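Side-chain contacts in glutathione S-transferase (Natrialba magadii ATCC 43099, PDB 6GZF), which probably acts as a glutathione transferase of the Xi class, a group that uses glutathione to reduce glutathionyl-hydroquinones: residues A[190-195]-A[244-249]; A[255-260]-A[299-304]. All coordinates share one frame; numbering follows the deposited sequence.

Both contacts are buried and lie in the helical C-terminal domain, but they join different parts of it. Interaction 1 brings helix 238-247 against the break between helices 177-192 and 194-199, with its centre about 9 Å from that of the chain. It rests on a threonine, a bridging water and a small methyl contact. Interaction 2, whose centre lies about 17 Å from that of the chain, joins two loops, one after helix 250-254 and one after helix 290-299, through histidine rings, a phenylalanine and a valine; its first loop also reaches the second subunit. The two meet where Val-195 packs on Phe-258 and Cys-260, beside the predicted catalytic Tyr-196.

Interaction 1 (A[190-195]-A[244-249]); sequences PINNGV and FTTLVR
Thr-246 OG1 is held to the opposite backbone through one ordered water, which donates to it at 2.8 Å and to Asn-192 O at 2.7 Å. A direct approach accompanies this bridge: the side chain of Asn-192 crosses that of Thr-246 at about a right angle, its amide end near OG1. Threonine suits the spot because its two branches do different work. With chi1 at -62° the hydroxyl stands beside its own backbone N and faces Asn-192, while CG2, anti to that N, goes to Ile-191, where it lies 3.8 Å from CG2 and 3.7 Å from the backbone O. Ile-191 turns its branched, apolar chain to this buried face and also packs on Ala-217 of helix 204-224. In the all-helical C-terminal domain of the glutathione transferase fold, the contact sets helix 238-247 against the irregular, pi-turned end of helix 177-192. A valine in place of Thr-246 would probably keep the methyl contact but leave the bridging water without its hydroxyl mate, and so weaken its hold between the helices. Thr-246 also touches Tyr-254, predicted to lower the pKa of the cysteine predicted to be the nucleophile. Further along, Arg-249 NH1 binds Thr-245 O at 3.0 Å (153°), on a lone pair in the carbonyl plane. The same guanidinium hydrogen-bonds His-68 and, weakly, the carbonyls of Tyr-62 and Ala-63, which lie just before the predicted nucleophile Cys-64.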
loop_
_atom_site.group_PDB
_atom_site.type_symbol
_atom_site.label_atom_id
_atom_site.label_comp_id
_atom_site.label_asym_id
_atom_site.label_seq_id
_atom_site.Cartn_x
_atom_site.Cartn_y
_atom_site.Cartn_z
ATOM N N PRO A 190 -8.853 13.965 -11.522
ATOM C CA PRO A 190 -7.705 13.748 -10.632
ATOM C C PRO A 190 -8.025 12.941 -9.374
ATOM O O PRO A 190 -7.116 12.331 -8.811
ATOM C CB PRO A 190 -7.286 15.172 -10.256
ATOM C CG PRO A 190 -8.541 15.952 -10.338
ATOM C CD PRO A 190 -9.288 15.374 -11.502
ATOM N N ILE A 191 -9.282 12.932 -8.942
ATOM C CA ILE A 191 -9.634 12.285 -7.681
ATOM C C ILE A 191 -10.499 11.037 -7.862
ATOM O O ILE A 191 -10.121 9.953 -7.421
ATOM C CB ILE A 191 -10.358 13.263 -6.738
ATOM C CG1 ILE A 191 -9.408 14.383 -6.308
ATOM C CG2 ILE A 191 -10.889 12.535 -5.517
ATOM C CD1 ILE A 191 -10.088 15.515 -5.570
ATOM N N ASN A 192 -11.656 11.190 -8.501
ATOM C CA ASN A 192 -12.573 10.068 -8.689
ATOM C C ASN A 192 -11.984 8.962 -9.564
ATOM O O ASN A 192 -12.014 7.788 -9.194
ATOM C CB ASN A 192 -13.896 10.552 -9.288
ATOM C CG ASN A 192 -14.696 11.403 -8.320
ATOM O OD1 ASN A 192 -14.512 11.322 -7.105
ATOM N ND2 ASN A 192 -15.595 12.220 -8.855
ATOM N N ASN A 193 -11.448 9.340 -10.720
ATOM C CA ASN A 193 -10.823 8.378 -11.622
ATOM C C ASN A 193 -9.323 8.249 -11.383
ATOM O O ASN A 193 -8.705 7.265 -11.792
ATOM C CB ASN A 193 -11.077 8.768 -13.079
ATOM C CG ASN A 193 -12.379 8.209 -13.615
ATOM O OD1 ASN A 193 -12.816 7.131 -13.214
ATOM N ND2 ASN A 193 -13.002 8.937 -14.535
ATOM N N GLY A 194 -8.749 9.245 -10.716
ATOM C CA GLY A 194 -7.315 9.301 -10.498
ATOM C C GLY A 194 -6.743 8.123 -9.735
ATOM O O GLY A 194 -5.667 7.625 -10.067
ATOM N N VAL A 195 -7.462 7.675 -8.711
ATOM C CA VAL A 195 -6.999 6.572 -7.877
ATOM C C VAL A 195 -6.934 5.257 -8.654
ATOM O O VAL A 195 -6.038 4.443 -8.431
ATOM C CB VAL A 195 -7.897 6.389 -6.634
ATOM C CG1 VAL A 195 -7.594 7.460 -5.600
ATOM C CG2 VAL A 195 -9.368 6.419 -7.023
ATOM N N PHE A 244 -17.084 12.240 -1.346
ATOM C CA PHE A 244 -17.187 11.366 -0.180
ATOM C C PHE A 244 -16.925 9.894 -0.493
ATOM O O PHE A 244 -16.224 9.215 0.254
ATOM C CB PHE A 244 -18.570 11.515 0.462
ATOM C CG PHE A 244 -18.887 10.458 1.482
ATOM C CD1 PHE A 244 -18.366 10.533 2.763
ATOM C CD2 PHE A 244 -19.719 9.398 1.163
ATOM C CE1 PHE A 244 -18.659 9.562 3.701
ATOM C CE2 PHE A 244 -20.015 8.425 2.098
ATOM C CZ PHE A 244 -19.486 8.508 3.367
ATOM N N THR A 245 -17.489 9.406 -1.593
ATOM C CA THR A 245 -17.384 7.990 -1.935
ATOM C C THR A 245 -15.958 7.592 -2.308
ATOM O O THR A 245 -15.609 6.412 -2.277
ATOM C CB THR A 245 -18.329 7.623 -3.090
ATOM O OG1 THR A 245 -18.093 8.497 -4.201
ATOM C CG2 THR A 245 -19.777 7.758 -2.649
ATOM N N THR A 246 -15.139 8.577 -2.663
ATOM C CA THR A 246 -13.728 8.333 -2.929
ATOM C C THR A 246 -12.935 8.379 -1.627
ATOM O O THR A 246 -12.179 7.459 -1.315
ATOM C CB THR A 246 -13.143 9.359 -3.917
ATOM O OG1 THR A 246 -13.820 9.256 -5.176
ATOM C CG2 THR A 246 -11.657 9.112 -4.125
ATOM N N LEU A 247 -13.123 9.459 -0.873
ATOM C CA LEU A 247 -12.424 9.669 0.390
ATOM C C LEU A 247 -12.658 8.540 1.389
ATOM O O LEU A 247 -11.739 8.128 2.096
ATOM C CB LEU A 247 -12.853 10.998 1.016
ATOM C CG LEU A 247 -11.930 12.202 0.824
ATOM C CD1 LEU A 247 -11.680 12.470 -0.650
ATOM C CD2 LEU A 247 -12.515 13.431 1.504
ATOM N N VAL A 248 -13.890 8.042 1.438
ATOM C CA VAL A 248 -14.271 7.016 2.404
ATOM C C VAL A 248 -13.537 5.698 2.140
ATOM O O VAL A 248 -13.430 4.848 3.024
ATOM C CB VAL A 248 -15.803 6.775 2.389
ATOM C CG1 VAL A 248 -16.213 5.977 1.159
ATOM C CG2 VAL A 248 -16.253 6.072 3.662
ATOM N N ARG A 249 -13.013 5.544 0.929
ATOM C CA ARG A 249 -12.326 4.316 0.541
ATOM C C ARG A 249 -10.817 4.503 0.423
ATOM O O ARG A 249 -10.093 3.564 0.093
ATOM C CB ARG A 249 -12.877 3.799 -0.789
ATOM C CG ARG A 249 -14.306 3.302 -0.722
ATOM C CD ARG A 249 -14.830 2.949 -2.104
ATOM N NE ARG A 249 -16.065 2.174 -2.034
ATOM C CZ ARG A 249 -17.272 2.704 -1.866
ATOM N NH1 ARG A 249 -17.412 4.017 -1.745
ATOM N NH2 ARG A 249 -18.339 1.921 -1.813
HETATM O O HOH W 1 -12.779 7.189 -6.666
#

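Interaction 2 (A[255-260]-A[299-304]); sequences HTHFMC and TTHPDV
His-257 leads the contact, pointing its imidazole at His-301, and NE2 and His-301 ND1 share a hydrogen bond of 3.1 Å. The bond is nearly straight at 167°, and either nitrogen could be the donor. Extension of the histidine side chain makes this possible: with CG anti to the backbone N (chi1 -179°) the ring reaches across to the second loop. His-301 ND1 lies at the edge of the His-257 ring, near its plane, so the two imidazoles meet rim to rim without stacking, their centroids 5.3 Å apart. One face of the same ring receives Val-304, whose CG1 sits 3.9 Å from the centroid in a CH-pi contact, and CB of the valine lies 3.7 Å from CE1. A flat, polar-edged residue fits here, using its rim for a hydrogen bond and its face for a methyl. The next residue, Phe-258, adds an apolar ring to the cluster. Its plane is only 3° from that of His-301, yet the rings lie side by side, with Phe-258 CE1 3.9 Å from His-301 ND1 and Phe-258 CZ equally far from His-301 CE1. In the fold, this fastens the loop beyond helix 290-299 onto the loop that follows helix 250-254. Phe-258 also meets Tyr-196, the predicted proton donor/acceptor, edge to face, as it does Phe-200, which in turn packs edge to face on His-301. His-301 additionally stacks on His-5 of the N-terminal histidine tag, a feature of the construct. Beyond Phe-258, the chain carries Met-259 towards the dimer interface, where its side chain packs on Asn-305 of the second subunit.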
loop_
_atom_site.group_PDB
_atom_site.type_symbol
_atom_site.label_atom_id
_atom_site.label_comp_id
_atom_site.label_asym_id
_atom_site.label_seq_id
_atom_site.Cartn_x
_atom_site.Cartn_y
_atom_site.Cartn_z
ATOM N N HIS A 255 -5.007 3.945 -0.703
ATOM C CA HIS A 255 -3.684 4.288 -0.195
ATOM C C HIS A 255 -2.690 3.135 -0.330
ATOM O O HIS A 255 -1.538 3.340 -0.713
ATOM C CB HIS A 255 -3.794 4.720 1.269
ATOM C CG HIS A 255 -2.521 5.260 1.843
ATOM N ND1 HIS A 255 -1.441 4.460 2.144
ATOM C CD2 HIS A 255 -2.162 6.520 2.182
ATOM C CE1 HIS A 255 -0.469 5.203 2.640
ATOM N NE2 HIS A 255 -0.880 6.459 2.673
ATOM N N THR A 256 -3.143 1.925 -0.021
ATOM C CA THR A 256 -2.268 0.758 -0.016
ATOM C C THR A 256 -2.427 -0.100 -1.266
ATOM O O THR A 256 -1.455 -0.363 -1.976
ATOM C CB THR A 256 -2.526 -0.123 1.218
ATOM O OG1 THR A 256 -2.195 0.608 2.404
ATOM C CG2 THR A 256 -1.683 -1.386 1.155
ATOM N N HIS A 257 -3.656 -0.535 -1.522
ATOM C CA HIS A 257 -3.942 -1.428 -2.640
ATOM C C HIS A 257 -3.631 -0.781 -3.987
ATOM O O HIS A 257 -3.090 -1.428 -4.883
ATOM C CB HIS A 257 -5.404 -1.876 -2.600
ATOM C CG HIS A 257 -5.780 -2.814 -3.703
ATOM N ND1 HIS A 257 -5.127 -4.010 -3.919
ATOM C CD2 HIS A 257 -6.741 -2.734 -4.655
ATOM C CE1 HIS A 257 -5.668 -4.624 -4.954
ATOM N NE2 HIS A 257 -6.650 -3.872 -5.419
ATOM N N PHE A 258 -3.975 0.495 -4.124
ATOM C CA PHE A 258 -3.718 1.224 -5.361
ATOM C C PHE A 258 -2.448 2.065 -5.265
ATOM O O PHE A 258 -2.129 2.829 -6.177
ATOM C CB PHE A 258 -4.911 2.114 -5.719
ATOM C CG PHE A 258 -6.025 1.384 -6.416
ATOM C CD1 PHE A 258 -5.867 0.067 -6.812
ATOM C CD2 PHE A 258 -7.227 2.017 -6.683
ATOM C CE1 PHE A 258 -6.887 -0.605 -7.456
ATOM C CE2 PHE A 258 -8.251 1.349 -7.326
ATOM C CZ PHE A 258 -8.080 0.037 -7.713
ATOM N N MET A 259 -1.739 1.920 -4.148
ATOM C CA MET A 259 -0.444 2.564 -3.937
ATOM C C MET A 259 -0.485 4.089 -4.052
ATOM O O MET A 259 0.475 4.708 -4.508
ATOM C CB MET A 259 0.589 1.998 -4.917
ATOM C CG MET A 259 1.451 0.894 -4.329
ATOM S SD MET A 259 2.433 0.009 -5.554
ATOM C CE MET A 259 1.284 -1.278 -6.034
ATOM N N CYS A 260 -1.596 4.688 -3.637
ATOM C CA CYS A 260 -1.681 6.140 -3.529
ATOM C C CYS A 260 -1.225 6.553 -2.134
ATOM O O CYS A 260 -2.022 7.012 -1.318
ATOM C CB CYS A 260 -3.108 6.625 -3.798
ATOM S SG CYS A 260 -3.739 6.196 -5.438
ATOM N N THR A 299 -9.453 -8.826 -3.117
ATOM C CA THR A 299 -9.561 -10.213 -3.581
ATOM C C THR A 299 -10.102 -10.365 -5.006
ATOM O O THR A 299 -10.146 -11.475 -5.534
ATOM C CB THR A 299 -10.460 -11.051 -2.644
ATOM O OG1 THR A 299 -11.834 -10.709 -2.859
ATOM C CG2 THR A 299 -10.095 -10.818 -1.186
ATOM N N THR A 300 -10.507 -9.261 -5.628
ATOM C CA THR A 300 -11.099 -9.315 -6.965
ATOM C C THR A 300 -10.071 -8.878 -8.017
ATOM O O THR A 300 -10.237 -9.128 -9.212
ATOM C CB THR A 300 -12.403 -8.449 -7.018
ATOM O OG1 THR A 300 -13.513 -9.238 -6.570
ATOM C CG2 THR A 300 -12.718 -7.913 -8.409
ATOM N N HIS A 301 -8.977 -8.274 -7.559
ATOM C CA HIS A 301 -7.917 -7.817 -8.458
ATOM C C HIS A 301 -6.664 -8.693 -8.370
ATOM O O HIS A 301 -5.783 -8.434 -7.551
ATOM C CB HIS A 301 -7.550 -6.364 -8.145
ATOM C CG HIS A 301 -8.693 -5.406 -8.278
ATOM N ND1 HIS A 301 -8.616 -4.096 -7.862
ATOM C CD2 HIS A 301 -9.940 -5.571 -8.780
ATOM C CE1 HIS A 301 -9.768 -3.491 -8.103
ATOM N NE2 HIS A 301 -10.586 -4.365 -8.660
ATOM N N PRO A 302 -6.576 -9.730 -9.223
ATOM C CA PRO A 302 -5.440 -10.661 -9.194
ATOM C C PRO A 302 -4.116 -10.031 -9.630
ATOM O O PRO A 302 -3.077 -10.351 -9.059
ATOM C CB PRO A 302 -5.860 -11.757 -10.183
ATOM C CG PRO A 302 -7.341 -11.619 -10.315
ATOM C CD PRO A 302 -7.590 -10.150 -10.201
ATOM N N ASP A 303 -4.153 -9.155 -10.629
ATOM C CA ASP A 303 -2.926 -8.569 -11.163
ATOM C C ASP A 303 -2.441 -7.374 -10.345
ATOM O O ASP A 303 -1.404 -6.786 -10.652
ATOM C CB ASP A 303 -3.123 -8.150 -12.620
ATOM C CG ASP A 303 -2.784 -9.259 -13.597
ATOM O OD1 ASP A 303 -2.956 -10.444 -13.239
ATOM O OD2 ASP A 303 -2.343 -8.945 -14.723
ATOM N N VAL A 304 -3.192 -7.018 -9.310
ATOM C CA VAL A 304 -2.786 -5.944 -8.411
ATOM C C VAL A 304 -2.396 -6.529 -7.057
ATOM O O VAL A 304 -1.500 -6.025 -6.379
ATOM C CB VAL A 304 -3.905 -4.903 -8.224
ATOM C CG1 VAL A 304 -3.384 -3.691 -7.466
ATOM C CG2 VAL A 304 -4.467 -4.485 -9.573
#